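Local coordinates for transcriptional regulator AcuR (Rhodobacter sphaeroides 2.4.1, PDB 3BRU), which represses transcription of its own operon, probably by binding two operator sequences in the promoter, at residues 83-86 with 87-91; 100-104 with 105-109; 159-162 with 163-167; 206-209 with 210-214. All blocks are in the same frame, centred on the assembly; numbering follows the deposited sequence.

Interaction 1 (83-86 with 87-91)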
loop_
_atom_site.group_PDB
_atom_site.type_symbol
_atom_site.label_atom_id
_atom_site.label_comp_id
_atom_site.label_asym_id
_atom_site.label_seq_id
_atom_site.Cartn_x
_atom_site.Cartn_y
_atom_site.Cartn_z
ATOM N N GLU A 83 -8.744 -5.198 16.197
ATOM C CA GLU A 83 -9.323 -4.479 17.357
ATOM C C GLU A 83 -8.261 -3.965 18.323
ATOM O O GLU A 83 -8.404 -2.876 18.870
ATOM C CB GLU A 83 -10.349 -5.329 18.096
ATOM C CG GLU A 83 -11.595 -5.559 17.276
ATOM C CD GLU A 83 -12.476 -6.745 17.750
ATOM O OE1 GLU A 83 -11.995 -7.655 18.494
ATOM O OE2 GLU A 83 -13.680 -6.764 17.366
ATOM N N ALA A 84 -7.179 -4.715 18.507
ATOM C CA ALA A 84 -6.117 -4.269 19.437
ATOM C C ALA A 84 -5.344 -3.088 18.862
ATOM O O ALA A 84 -5.039 -2.120 19.580
ATOM C CB ALA A 84 -5.158 -5.426 19.798
ATOM N N TYR A 85 -5.036 -3.188 17.568
ATOM C CA TYR A 85 -4.321 -2.172 16.814
ATOM C C TYR A 85 -5.160 -0.891 16.709
ATOM O O TYR A 85 -4.660 0.202 16.917
ATOM C CB TYR A 85 -3.945 -2.706 15.436
ATOM C CG TYR A 85 -2.991 -1.808 14.690
ATOM C CD1 TYR A 85 -1.607 -1.898 14.897
ATOM C CD2 TYR A 85 -3.466 -0.852 13.800
ATOM C CE1 TYR A 85 -0.713 -1.077 14.202
ATOM C CE2 TYR A 85 -2.593 -0.010 13.115
ATOM C CZ TYR A 85 -1.226 -0.125 13.321
ATOM O OH TYR A 85 -0.381 0.727 12.659
ATOM N N ASP A 86 -6.446 -1.021 16.418
ATOM C CA ASP A 86 -7.316 0.154 16.488
ATOM C C ASP A 86 -7.226 0.914 17.834
ATOM O O ASP A 86 -7.253 2.133 17.855
ATOM C CB ASP A 86 -8.771 -0.229 16.241
ATOM C CG ASP A 86 -9.652 0.989 15.899
ATOM O OD1 ASP A 86 -9.139 2.113 15.638
ATOM O OD2 ASP A 86 -10.880 0.815 15.855
ATOM N N THR A 87 -7.155 0.192 18.943
ATOM C CA THR A 87 -7.157 0.808 20.273
ATOM C C THR A 87 -5.840 1.511 20.544
ATOM O O THR A 87 -5.820 2.651 21.043
ATOM C CB THR A 87 -7.441 -0.225 21.358
ATOM O OG1 THR A 87 -8.796 -0.641 21.213
ATOM C CG2 THR A 87 -7.265 0.359 22.774
ATOM N N TYR A 88 -4.745 0.864 20.172
ATOM C CA TYR A 88 -3.466 1.406 20.541
ATOM C C TYR A 88 -3.101 2.559 19.649
ATOM O O TYR A 88 -2.555 3.577 20.121
ATOM C CB TYR A 88 -2.423 0.295 20.684
ATOM C CG TYR A 88 -2.908 -0.719 21.758
ATOM C CD1 TYR A 88 -3.482 -0.256 22.976
ATOM C CD2 TYR A 88 -2.853 -2.112 21.538
ATOM C CE1 TYR A 88 -3.963 -1.134 23.949
ATOM C CE2 TYR A 88 -3.335 -3.016 22.508
ATOM C CZ TYR A 88 -3.890 -2.517 23.715
ATOM O OH TYR A 88 -4.352 -3.388 24.699
ATOM N N PHE A 89 -3.490 2.443 18.376
ATOM C CA PHE A 89 -3.281 3.500 17.406
ATOM C C PHE A 89 -4.095 4.747 17.691
ATOM O O PHE A 89 -3.611 5.840 17.425
ATOM C CB PHE A 89 -3.627 3.001 16.002
ATOM C CG PHE A 89 -3.004 3.811 14.925
ATOM C CD1 PHE A 89 -1.666 3.609 14.575
ATOM C CD2 PHE A 89 -3.730 4.816 14.268
ATOM C CE1 PHE A 89 -1.080 4.384 13.558
ATOM C CE2 PHE A 89 -3.143 5.587 13.265
ATOM C CZ PHE A 89 -1.825 5.364 12.905
ATOM N N ALA A 90 -5.332 4.582 18.179
ATOM C CA ALA A 90 -6.167 5.700 18.580
ATOM C C ALA A 90 -5.441 6.548 19.627
ATOM O O ALA A 90 -5.553 7.776 19.600
ATOM C CB ALA A 90 -7.479 5.219 19.126
ATOM N N ARG A 91 -4.689 5.919 20.529
ATOM C CA ARG A 91 -3.932 6.656 21.563
ATOM C C ARG A 91 -2.755 7.466 21.026
ATOM O O ARG A 91 -2.371 8.492 21.594
ATOM C CB ARG A 91 -3.466 5.718 22.701
ATOM C CG ARG A 91 -4.647 5.180 23.483
ATOM C CD ARG A 91 -4.326 4.881 24.930
ATOM N NE ARG A 91 -5.492 4.290 25.574
ATOM C CZ ARG A 91 -5.691 2.978 25.726
ATOM N NH1 ARG A 91 -6.814 2.553 26.316
ATOM N NH2 ARG A 91 -4.779 2.092 25.303
#
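Tyr85 and Phe89, one helical turn apart on helix 74-97, send their side chains side by side in the same direction. Their ring planes differ by only 20°, but the centroids lie 5.6 Å apart and the rings are slid so far that they barely overlap. Contact is made at the far end of the tyrosine, where its OH comes 3.7 Å from CD1 of Phe89. Both rings leave the backbone with CG anti to N (chi1 -170° for Tyr85, -159° for Phe89), which gives them their common heading. They face inward: Tyr85 reaches Leu40 of helix 31-45 and Leu129 of helix 129-135, and Phe89 meets the ring of Trp155 on helix 143-167. Large aromatics suit a helix that packs on both the helix-turn-helix domain and helices of the C-terminal domain of a TetR-family repressor.

Another side of the helix carries Ala84 and Tyr88, where the small methyl CB of Ala84 leaves room for CE2 of the tyrosine at 4.1 Å. Thr87 folds its hydroxyl back, OG1 donating to Glu83 O over 3.3 Å, nearly along the C=O axis. A valine here would probably leave Glu83 O with just the weak bond from Thr87 N, since the hydroxyl donor would be gone. The chemistry is divided: the rings of Tyr85 and Phe89 are turned to neighbouring helices, while a helix carbonyl takes up the Thr87 hydroxyl.

Interaction 2 (100-104 with 105-109)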
loop_
_atom_site.group_PDB
_atom_site.type_symbol
_atom_site.label_atom_id
_atom_site.label_comp_id
_atom_site.label_asym_id
_atom_site.label_seq_id
_atom_site.Cartn_x
_atom_site.Cartn_y
_atom_site.Cartn_z
ATOM N N GLY A 100 -3.881 20.628 22.259
ATOM C CA GLY A 100 -4.361 22.016 22.163
ATOM C C GLY A 100 -3.275 23.077 22.236
ATOM O O GLY A 100 -3.555 24.264 22.039
ATOM N N SER A 101 -2.031 22.688 22.514
ATOM C CA SER A 101 -0.928 23.650 22.374
ATOM C C SER A 101 -0.433 23.806 20.910
ATOM O O SER A 101 0.387 24.679 20.611
ATOM C CB SER A 101 0.224 23.351 23.347
ATOM O OG SER A 101 1.092 22.377 22.800
ATOM N N LEU A 102 -0.966 22.998 19.991
ATOM C CA LEU A 102 -0.551 23.077 18.589
ATOM C C LEU A 102 -1.684 23.554 17.682
ATOM O O LEU A 102 -2.859 23.264 17.949
ATOM C CB LEU A 102 0.042 21.735 18.082
ATOM C CG LEU A 102 1.220 21.107 18.870
ATOM C CD1 LEU A 102 1.425 19.639 18.520
ATOM C CD2 LEU A 102 2.509 21.863 18.690
ATOM N N ALA A 103 -1.327 24.280 16.616
ATOM C CA ALA A 103 -2.275 24.623 15.554
ATOM C C ALA A 103 -2.683 23.330 14.865
ATOM O O ALA A 103 -1.921 22.339 14.875
ATOM C CB ALA A 103 -1.639 25.583 14.573
ATOM N N PRO A 104 -3.896 23.296 14.299
ATOM C CA PRO A 104 -4.273 22.066 13.590
ATOM C C PRO A 104 -3.214 21.425 12.656
ATOM O O PRO A 104 -2.946 20.227 12.769
ATOM C CB PRO A 104 -5.546 22.468 12.848
ATOM C CG PRO A 104 -6.170 23.458 13.756
ATOM C CD PRO A 104 -5.001 24.277 14.321
ATOM N N LEU A 105 -2.590 22.183 11.764
ATOM C CA LEU A 105 -1.661 21.537 10.826
ATOM C C LEU A 105 -0.389 21.063 11.484
ATOM O O LEU A 105 0.175 20.068 11.066
ATOM C CB LEU A 105 -1.366 22.424 9.633
ATOM C CG LEU A 105 -2.582 22.634 8.705
ATOM C CD1 LEU A 105 -2.201 23.624 7.641
ATOM C CD2 LEU A 105 -3.157 21.317 8.083
ATOM N N ALA A 106 0.048 21.771 12.529
ATOM C CA ALA A 106 1.164 21.296 13.335
ATOM C C ALA A 106 0.908 19.979 14.069
ATOM O O ALA A 106 1.855 19.217 14.275
ATOM C CB ALA A 106 1.694 22.382 14.293
ATOM N N ARG A 107 -0.345 19.712 14.464
ATOM C CA ARG A 107 -0.728 18.410 15.014
ATOM C C ARG A 107 -0.597 17.281 13.991
ATOM O O ARG A 107 -0.305 16.143 14.356
ATOM C CB ARG A 107 -2.171 18.400 15.504
ATOM C CG ARG A 107 -2.455 19.313 16.638
ATOM C CD ARG A 107 -3.921 19.459 16.752
ATOM N NE ARG A 107 -4.211 20.663 17.489
ATOM C CZ ARG A 107 -5.433 21.172 17.633
ATOM N NH1 ARG A 107 -6.476 20.562 17.084
ATOM N NH2 ARG A 107 -5.610 22.288 18.337
ATOM N N LEU A 108 -0.857 17.589 12.728
ATOM C CA LEU A 108 -0.712 16.591 11.677
ATOM C C LEU A 108 0.773 16.274 11.433
ATOM O O LEU A 108 1.130 15.140 11.242
ATOM C CB LEU A 108 -1.439 17.018 10.388
ATOM C CG LEU A 108 -1.365 15.965 9.258
ATOM C CD1 LEU A 108 -2.143 14.682 9.601
ATOM C CD2 LEU A 108 -1.786 16.525 7.871
ATOM N N ARG A 109 1.615 17.296 11.442
ATOM C CA ARG A 109 3.069 17.134 11.299
ATOM C C ARG A 109 3.672 16.399 12.491
ATOM O O ARG A 109 4.572 15.597 12.305
ATOM C CB ARG A 109 3.754 18.483 11.110
ATOM C CG ARG A 109 3.412 19.119 9.754
ATOM C CD ARG A 109 4.189 20.436 9.490
ATOM N NE ARG A 109 3.337 21.635 9.618
ATOM C CZ ARG A 109 3.350 22.504 10.641
ATOM N NH1 ARG A 109 2.527 23.555 10.631
ATOM N NH2 ARG A 109 4.175 22.338 11.687
#
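Arg107 turns its guanidinium back to the loop and holds Leu102 O side-on with two nitrogens. NE donates to that oxygen over 3.0 Å and NH2 donates to Leu102 O over 2.9 Å. NH2 lies almost in line with the carbonyl, whereas NE stands 51° above the carbonyl plane. Both N-H bonds are bent, near 130°, as they must be when two donors converge on one atom. Arginine suits the place because its chain, extended from CG to NE, can span the turn and still offer paired donors.

Its aliphatic part is used too, CG resting 3.8 Å from CB of Leu102, which also meets CB of Ala106 at 4.2 Å. N and CA of Pro104 lie over one face of the guanidinium, N offset toward its rim.

This is the start of helix 104-120, with Ala103 at the N-cap and Pro104 in the first turn, where a residue lacking an N-H costs no helical bond. Ala103 O accepts from Arg107 N over 3.1 Å, so the arginine is tied to the loop through backbone and side chain.

Farther out, NH1 of Arg107 forms a salt bridge with Glu165 on helix 143-167, a second partner that probably limits how the guanidinium can turn. Pro104 packs on Leu162 and Ala166 of that helix, and the carboxylate of Glu171 accepts a hydrogen bond from Leu105 N.

Interaction 3 (159-162 with 163-167)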
loop_
_atom_site.group_PDB
_atom_site.type_symbol
_atom_site.label_atom_id
_atom_site.label_comp_id
_atom_site.label_asym_id
_atom_site.label_seq_id
_atom_site.Cartn_x
_atom_site.Cartn_y
_atom_site.Cartn_z
ATOM N N THR A 159 -9.259 12.940 11.025
ATOM C CA THR A 159 -8.408 13.796 10.209
ATOM C C THR A 159 -9.199 14.915 9.515
ATOM O O THR A 159 -8.734 16.047 9.490
ATOM C CB THR A 159 -7.609 12.934 9.220
ATOM O OG1 THR A 159 -6.974 11.903 9.974
ATOM C CG2 THR A 159 -6.542 13.720 8.468
ATOM N N ALA A 160 -10.378 14.600 8.983
ATOM C CA ALA A 160 -11.277 15.607 8.416
ATOM C C ALA A 160 -11.679 16.626 9.470
ATOM O O ALA A 160 -11.739 17.814 9.194
ATOM C CB ALA A 160 -12.488 14.964 7.826
ATOM N N GLN A 161 -11.928 16.164 10.685
ATOM C CA GLN A 161 -12.259 17.073 11.786
ATOM C C GLN A 161 -11.069 18.013 12.052
ATOM O O GLN A 161 -11.256 19.207 12.205
ATOM C CB GLN A 161 -12.657 16.295 13.024
ATOM C CG GLN A 161 -13.100 17.153 14.197
ATOM C CD GLN A 161 -12.955 16.412 15.540
ATOM O OE1 GLN A 161 -12.695 15.191 15.581
ATOM N NE2 GLN A 161 -13.115 17.150 16.646
ATOM N N LEU A 162 -9.849 17.466 12.028
ATOM C CA LEU A 162 -8.625 18.255 12.110
ATOM C C LEU A 162 -8.582 19.323 11.020
ATOM O O LEU A 162 -8.327 20.509 11.316
ATOM C CB LEU A 162 -7.398 17.351 11.998
ATOM C CG LEU A 162 -6.038 17.986 12.292
ATOM C CD1 LEU A 162 -6.143 18.836 13.551
ATOM C CD2 LEU A 162 -4.959 16.916 12.503
ATOM N N PHE A 163 -8.839 18.888 9.775
ATOM C CA PHE A 163 -8.913 19.785 8.626
ATOM C C PHE A 163 -10.028 20.843 8.742
ATOM O O PHE A 163 -9.818 21.964 8.304
ATOM C CB PHE A 163 -9.007 19.034 7.276
ATOM C CG PHE A 163 -7.785 18.208 6.934
ATOM C CD1 PHE A 163 -6.503 18.614 7.310
ATOM C CD2 PHE A 163 -7.907 17.025 6.200
ATOM C CE1 PHE A 163 -5.364 17.821 6.987
ATOM C CE2 PHE A 163 -6.781 16.256 5.863
ATOM C CZ PHE A 163 -5.507 16.649 6.261
ATOM N N ARG A 164 -11.200 20.503 9.287
ATOM C CA ARG A 164 -12.233 21.525 9.536
ATOM C C ARG A 164 -11.763 22.581 10.524
ATOM O O ARG A 164 -12.060 23.751 10.358
ATOM C CB ARG A 164 -13.547 20.923 10.018
ATOM C CG ARG A 164 -14.410 20.433 8.905
ATOM C CD ARG A 164 -15.835 20.084 9.360
ATOM N NE ARG A 164 -15.805 18.961 10.298
ATOM C CZ ARG A 164 -15.731 17.676 9.954
ATOM N NH1 ARG A 164 -15.727 17.323 8.654
ATOM N NH2 ARG A 164 -15.663 16.757 10.923
ATOM N N GLU A 165 -11.024 22.176 11.550
ATOM C CA GLU A 165 -10.420 23.140 12.466
ATOM C C GLU A 165 -9.310 23.969 11.821
ATOM O O GLU A 165 -9.148 25.145 12.154
ATOM C CB GLU A 165 -9.899 22.438 13.705
ATOM C CG GLU A 165 -10.990 21.730 14.460
ATOM C CD GLU A 165 -10.459 20.705 15.465
ATOM O OE1 GLU A 165 -9.213 20.651 15.681
ATOM O OE2 GLU A 165 -11.295 19.954 16.046
ATOM N N ALA A 166 -8.539 23.362 10.909
ATOM C CA ALA A 166 -7.561 24.107 10.108
ATOM C C ALA A 166 -8.240 25.155 9.224
ATOM O O ALA A 166 -7.683 26.232 9.046
ATOM C CB ALA A 166 -6.681 23.186 9.286
ATOM N N GLN A 167 -9.442 24.882 8.718
ATOM C CA GLN A 167 -10.189 25.890 7.952
ATOM C C GLN A 167 -10.715 27.034 8.811
ATOM O O GLN A 167 -10.650 28.190 8.408
ATOM C CB GLN A 167 -11.351 25.252 7.201
ATOM C CG GLN A 167 -10.893 24.455 6.005
ATOM C CD GLN A 167 -12.028 23.976 5.143
ATOM O OE1 GLN A 167 -12.988 23.394 5.633
ATOM N NE2 GLN A 167 -11.912 24.194 3.844
#
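Phe163 lies alongside Thr159, one turn earlier on helix 143-167, both side chains pointing the same way. Followed outward from the backbone, its CB sits 3.6 Å from Ala160 O, and CG comes 3.5 Å from Thr159 O. With CG anti to the carbonyl carbon (chi1 -65°), the ring swings back over the preceding turn, and Thr159 O lies above one face, offset toward the rim. Along one side of the ring, CD2 still meets that oxygen, and then CE2 reaches the methyl CG2 of Thr159 at 3.6 Å. At the tip, CZ is 3.8 Å from the same methyl. Threonine serves both needs here: CG2 supplies an apolar surface for the ring, while OG1 is hydrogen-bonded to Trp155 O and to the indole NE1 of Trp186. Beyond these segments, Phe163 packs on Leu108 of helix 104-120 and Pro178 of helix 178-199.

The solvent-facing side is built from long polar chains. Arg164 bends at chi3 so that its guanidinium lies over Ala160 O, its plane nearly parallel to that of the Gln161 amide (9° apart), and NH2 comes 3.7 Å from CB of Gln161. Glu165 sends its carboxylate to its partner Arg107.

Such a division, with aromatic and aliphatic groups inward and charged chains outward, is that of an amphipathic helix in the all-helical C-terminal domain of the TetR family.

Interaction 4 (206-209 with 210-214)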
loop_
_atom_site.group_PDB
_atom_site.type_symbol
_atom_site.label_atom_id
_atom_site.label_comp_id
_atom_site.label_asym_id
_atom_site.label_seq_id
_atom_site.Cartn_x
_atom_site.Cartn_y
_atom_site.Cartn_z
ATOM N N HIS A 206 9.125 11.409 3.933
ATOM C CA HIS A 206 9.408 12.830 3.832
ATOM C C HIS A 206 8.915 13.341 2.486
ATOM O O HIS A 206 8.369 14.447 2.358
ATOM C CB HIS A 206 10.910 13.115 3.955
ATOM C CG HIS A 206 11.544 12.596 5.215
ATOM N ND1 HIS A 206 12.896 12.319 5.304
ATOM C CD2 HIS A 206 11.023 12.317 6.433
ATOM C CE1 HIS A 206 13.180 11.909 6.528
ATOM N NE2 HIS A 206 12.058 11.875 7.223
ATOM N N SER A 207 9.120 12.515 1.479
ATOM C CA SER A 207 8.718 12.816 0.119
ATOM C C SER A 207 7.206 12.988 0.021
ATOM O O SER A 207 6.726 13.969 -0.548
ATOM C CB SER A 207 9.169 11.706 -0.811
ATOM O OG SER A 207 9.015 12.174 -2.120
ATOM N N PHE A 208 6.465 12.048 0.593
ATOM C CA PHE A 208 5.013 12.177 0.655
ATOM C C PHE A 208 4.515 13.463 1.384
ATOM O O PHE A 208 3.665 14.177 0.865
ATOM C CB PHE A 208 4.335 10.925 1.245
ATOM C CG PHE A 208 2.910 11.186 1.667
ATOM C CD1 PHE A 208 1.910 11.376 0.702
ATOM C CD2 PHE A 208 2.590 11.340 3.017
ATOM C CE1 PHE A 208 0.610 11.677 1.067
ATOM C CE2 PHE A 208 1.270 11.648 3.400
ATOM C CZ PHE A 208 0.273 11.802 2.412
ATOM N N THR A 209 5.031 13.746 2.578
ATOM C CA THR A 209 4.502 14.859 3.384
ATOM C C THR A 209 4.928 16.223 2.857
ATOM O O THR A 209 4.180 17.204 2.935
ATOM C CB THR A 209 4.862 14.728 4.919
ATOM O OG1 THR A 209 6.276 14.728 5.099
ATOM C CG2 THR A 209 4.279 13.454 5.521
ATOM N N ARG A 210 6.144 16.271 2.323
ATOM C CA ARG A 210 6.658 17.454 1.681
ATOM C C ARG A 210 5.724 17.866 0.547
ATOM O O ARG A 210 5.332 19.016 0.435
ATOM C CB ARG A 210 8.049 17.156 1.149
ATOM C CG ARG A 210 8.860 18.373 0.772
ATOM C CD ARG A 210 10.379 18.044 0.587
ATOM N NE ARG A 210 11.043 17.558 1.817
ATOM C CZ ARG A 210 11.627 16.360 1.971
ATOM N NH1 ARG A 210 11.669 15.466 0.965
ATOM N NH2 ARG A 210 12.183 16.057 3.148
ATOM N N THR A 211 5.344 16.906 -0.285
ATOM C CA THR A 211 4.481 17.176 -1.445
ATOM C C THR A 211 3.019 17.415 -1.041
ATOM O O THR A 211 2.400 18.349 -1.519
ATOM C CB THR A 211 4.701 16.111 -2.530
ATOM O OG1 THR A 211 6.082 16.179 -2.929
ATOM C CG2 THR A 211 3.816 16.327 -3.747
ATOM N N PHE A 212 2.517 16.645 -0.085
ATOM C CA PHE A 212 1.154 16.841 0.457
ATOM C C PHE A 212 0.959 18.189 1.153
ATOM O O PHE A 212 -0.124 18.779 1.077
ATOM C CB PHE A 212 0.781 15.718 1.423
ATOM C CG PHE A 212 -0.697 15.577 1.627
ATOM C CD1 PHE A 212 -1.460 14.756 0.782
ATOM C CD2 PHE A 212 -1.348 16.269 2.649
ATOM C CE1 PHE A 212 -2.846 14.648 0.936
ATOM C CE2 PHE A 212 -2.735 16.168 2.810
ATOM C CZ PHE A 212 -3.485 15.344 1.961
ATOM N N GLY A 213 2.009 18.660 1.828
ATOM C CA GLY A 213 2.024 19.960 2.543
ATOM C C GLY A 213 1.714 21.184 1.684
ATOM O O GLY A 213 1.315 22.224 2.217
ATOM N N ARG A 214 1.881 21.047 0.361
ATOM C CA ARG A 214 1.535 22.068 -0.629
ATOM C C ARG A 214 0.040 22.329 -0.705
ATOM O O ARG A 214 -0.378 23.374 -1.197
ATOM C CB ARG A 214 1.935 21.623 -2.036
ATOM C CG ARG A 214 3.380 21.308 -2.292
ATOM C CD ARG A 214 4.220 22.493 -2.207
ATOM N NE ARG A 214 5.348 22.375 -3.123
ATOM C CZ ARG A 214 5.587 23.200 -4.149
ATOM N NH1 ARG A 214 6.670 22.997 -4.896
ATOM N NH2 ARG A 214 4.773 24.232 -4.424
#
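Helix 203-212, the last helix of the all-helical C-terminal domain, packs against helix 178-199 and also meets the second subunit, and its inward side is led by Phe208 and Phe212. These two side chains run side by side one turn apart, their ring planes inclined at 41° and centroids 5.4 Å apart, neither stacked nor edge-to-face. CE1 of Phe208 meets CD1 of Phe212 at 3.7 Å, while CB of Phe212 lies over one face of the Phe208 ring, offset toward its rim. Phe208 also touches Trp189 and Ala192 of helix 178-199, and Ile187 of the second subunit. An alanine in place of Phe208 is likely to open a gap beneath Phe212 and rob Ile187 of the second subunit of an apolar neighbour.

Across the helix, Arg210 folds back toward His206. CG stands anti to the backbone N (chi1 -165°), and a bend at chi3 carries the guanidinium round until His206 O lies over one of its faces. NH2 then comes 3.3 Å from CB of His206, the ring and guanidinium planes being 65° apart. The imidazole's polar end looks to another helix, NE2 being hydrogen-bonded to Glu116. Thr211, small enough for the subunit boundary where it meets Ala184 of the second subunit, offers OG1 to Ser207 O in a weak bond of 3.3 Å.

At the dimer boundary Phe208 thus gives apolar grip and Thr211 a small side chain. Toward helix 104-120, Glu116 would probably favour a protonated His206, whereas the guanidinium of Arg210, not touching ND1, would probably disfavour it.

Along the chain the four contacts come in series, on helix 74-97, at the start of helix 104-120, near the end of helix 143-167 and at the end of helix 203-212. Interaction 1 stands apart, its centre about 21 Å from those of interactions 2 and 3 and about 26 Å from that of interaction 4. Interactions 2 and 3, with centres about 10 Å apart, touch through a salt bridge and Pro104 packing. Interaction 4 touches neither, its nearest atoms being about 4 Å from interaction 3 and about 5 Å from interaction 2. Interactions 2 and 3 thus join two helices of the C-terminal domain, while 1 ties that domain to the DNA-binding part and 4 reaches the second subunit.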